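Local coordinates for protein HTH-type transcriptional repressor MdtR (PDB 1S3J) that is a homodimeric MarR-family repressor that binds directly to the mdtRP promoter and represses this multidrug resistance operon, at residues 50-54 against 55-59. Numbering follows the deposited sequence.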
ATOM      1  N   GLY A  50      23.977   2.028  -7.728  1.00 46.25           N
ATOM      2  CA  GLY A  50      25.163   2.807  -7.396  1.00 46.17           C
ATOM      3  C   GLY A  50      24.989   4.320  -7.516  1.00 46.02           C
ATOM      4  O   GLY A  50      25.100   5.071  -6.536  1.00 46.08           O
ATOM      5  N   SER A  51      24.748   4.767  -8.738  1.00 45.54           N
ATOM      6  CA  SER A  51      24.489   6.162  -9.029  1.00 45.60           C
ATOM      7  C   SER A  51      23.307   6.292  -9.981  1.00 44.82           C
ATOM      8  O   SER A  51      23.135   5.465 -10.880  1.00 45.30           O
ATOM      9  CB  SER A  51      25.730   6.784  -9.670  1.00 45.81           C
ATOM     10  OG  SER A  51      25.542   8.164  -9.876  1.00 47.12           O
ATOM     11  N   LEU A  52      22.496   7.328  -9.783  1.00 43.76           N
ATOM     12  CA  LEU A  52      21.428   7.663 -10.723  1.00 43.08           C
ATOM     13  C   LEU A  52      21.298   9.169 -10.890  1.00 42.58           C
ATOM     14  O   LEU A  52      21.524   9.920  -9.957  1.00 42.39           O
ATOM     15  CB  LEU A  52      20.093   7.093 -10.247  1.00 42.97           C
ATOM     16  CG  LEU A  52      19.955   5.564 -10.244  1.00 43.23           C
ATOM     17  CD1 LEU A  52      18.667   5.127  -9.571  1.00 42.31           C
ATOM     18  CD2 LEU A  52      20.025   5.001 -11.658  1.00 43.52           C
ATOM     19  N   LYS A  53      20.917   9.604 -12.086  1.00 42.45           N
ATOM     20  CA  LYS A  53      20.575  10.990 -12.318  1.00 42.65           C
ATOM     21  C   LYS A  53      19.287  11.326 -11.555  1.00 41.80           C
ATOM     22  O   LYS A  53      18.495  10.433 -11.243  1.00 41.60           O
ATOM     23  CB  LYS A  53      20.403  11.258 -13.816  1.00 43.23           C
ATOM     24  CG  LYS A  53      21.617  10.860 -14.685  1.00 44.25           C
ATOM     25  CD  LYS A  53      21.184  10.786 -16.143  1.00 45.84           C
ATOM     26  CE  LYS A  53      22.343  10.833 -17.096  1.00 47.26           C
ATOM     27  NZ  LYS A  53      21.872  10.424 -18.461  1.00 48.91           N
ATOM     28  N   VAL A  54      19.101  12.600 -11.227  1.00 40.84           N
ATOM     29  CA  VAL A  54      17.864  13.050 -10.611  1.00 40.47           C
ATOM     30  C   VAL A  54      16.691  12.753 -11.538  1.00 40.20           C
ATOM     31  O   VAL A  54      15.634  12.335 -11.072  1.00 40.25           O
ATOM     32  CB  VAL A  54      17.866  14.558 -10.285  1.00 40.17           C
ATOM     33  CG1 VAL A  54      16.438  15.038  -9.964  1.00 39.85           C
ATOM     34  CG2 VAL A  54      18.763  14.826  -9.125  1.00 39.96           C
ATOM     35  N   SER A  55      16.888  12.958 -12.836  1.00 40.07           N
ATOM     36  CA  SER A  55      15.837  12.705 -13.831  1.00 40.86           C
ATOM     37  C   SER A  55      15.462  11.227 -13.958  1.00 41.52           C
ATOM     38  O   SER A  55      14.343  10.898 -14.385  1.00 42.14           O
ATOM     39  CB  SER A  55      16.255  13.249 -15.210  1.00 40.57           C
ATOM     40  OG  SER A  55      17.230  12.437 -15.821  1.00 40.09           O
ATOM     41  N   GLU A  56      16.395  10.340 -13.617  1.00 41.99           N
ATOM     42  CA  GLU A  56      16.148   8.910 -13.673  1.00 43.06           C
ATOM     43  C   GLU A  56      15.242   8.493 -12.519  1.00 43.56           C
ATOM     44  O   GLU A  56      14.282   7.766 -12.714  1.00 43.84           O
ATOM     45  CB  GLU A  56      17.460   8.110 -13.628  1.00 43.05           C
ATOM     46  CG  GLU A  56      18.260   8.148 -14.928  1.00 43.80           C
ATOM     47  CD  GLU A  56      19.557   7.360 -14.839  1.00 45.45           C
ATOM     48  OE1 GLU A  56      20.351   7.578 -13.890  1.00 45.55           O
ATOM     49  OE2 GLU A  56      19.782   6.505 -15.717  1.00 47.67           O
ATOM     50  N   ILE A  57      15.567   8.948 -11.317  1.00 44.37           N
ATOM     51  CA  ILE A  57      14.737   8.678 -10.138  1.00 44.86           C
ATOM     52  C   ILE A  57      13.340   9.250 -10.335  1.00 45.50           C
ATOM     53  O   ILE A  57      12.358   8.586 -10.043  1.00 45.36           O
ATOM     54  CB  ILE A  57      15.394   9.267  -8.877  1.00 44.48           C
ATOM     55  CG1 ILE A  57      16.590   8.409  -8.486  1.00 44.63           C
ATOM     56  CG2 ILE A  57      14.409   9.344  -7.724  1.00 44.24           C
ATOM     57  CD1 ILE A  57      17.382   8.962  -7.338  1.00 44.22           C
ATOM     58  N   ALA A  58      13.261  10.478 -10.839  1.00 46.47           N
ATOM     59  CA  ALA A  58      11.978  11.120 -11.078  1.00 47.58           C
ATOM     60  C   ALA A  58      11.130  10.230 -11.973  1.00 48.42           C
ATOM     61  O   ALA A  58       9.963  10.007 -11.698  1.00 48.66           O
ATOM     62  CB  ALA A  58      12.172  12.486 -11.708  1.00 47.88           C
ATOM     63  N   GLU A  59      11.757   9.697 -13.015  1.00 49.65           N
ATOM     64  CA  GLU A  59      11.112   8.830 -14.001  1.00 50.34           C
ATOM     65  C   GLU A  59      10.548   7.562 -13.359  1.00 50.54           C
ATOM     66  O   GLU A  59       9.376   7.245 -13.550  1.00 49.91           O
ATOM     67  CB  GLU A  59      12.137   8.457 -15.076  1.00 50.84           C
ATOM     68  CG  GLU A  59      11.596   8.054 -16.433  1.00 52.67           C
ATOM     69  CD  GLU A  59      12.702   7.953 -17.486  1.00 55.57           C
ATOM     70  OE1 GLU A  59      13.892   8.196 -17.145  1.00 56.53           O
ATOM     71  OE2 GLU A  59      12.387   7.642 -18.662  1.00 57.06           O
TER
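Glu56 has CG anti to its carbonyl carbon (chi1 -74°) and an extended chain (chi2 179°), which returns its carboxylate to Lys53, the residue at the helix N-cap position. There OE1 accepts the backbone N-H of Lys53 through its anti lone pair, with Lys53 N to Glu56 OE1 2.8 Å and a nearly straight N-H...O angle of 162°. In return, Lys53 O takes a weak bond from Glu56 N at 3.2 Å. Lys53 O also accepts Ile57 N at 3.3 Å, and Val54 O accepts Ala58 N at 3.0 Å; these bonds begin the first turn of helix 54-61. This helix opens the predicted helix-turn-helix within the winged helix-turn-helix fold of the MarR family, and strand 51-53 leads into it from the sheet, where Leu52 pairs with Leu95 of strand 93-97. Leu52 lies across Glu56 at about a right angle, its CD2 3.4 Å from Glu56 OE1. Its other methyl, CD1, packs 4.0 Å from Ile57 CG1. The Lys53 chain passes Glu56 obliquely with its CG 3.6 Å from Glu56 OE1. Lys53 NZ stays 5.2 Å from Glu56 OE2, too far for direct contact. Val54 and Ile57 both rest on Val68 of helix 65-77.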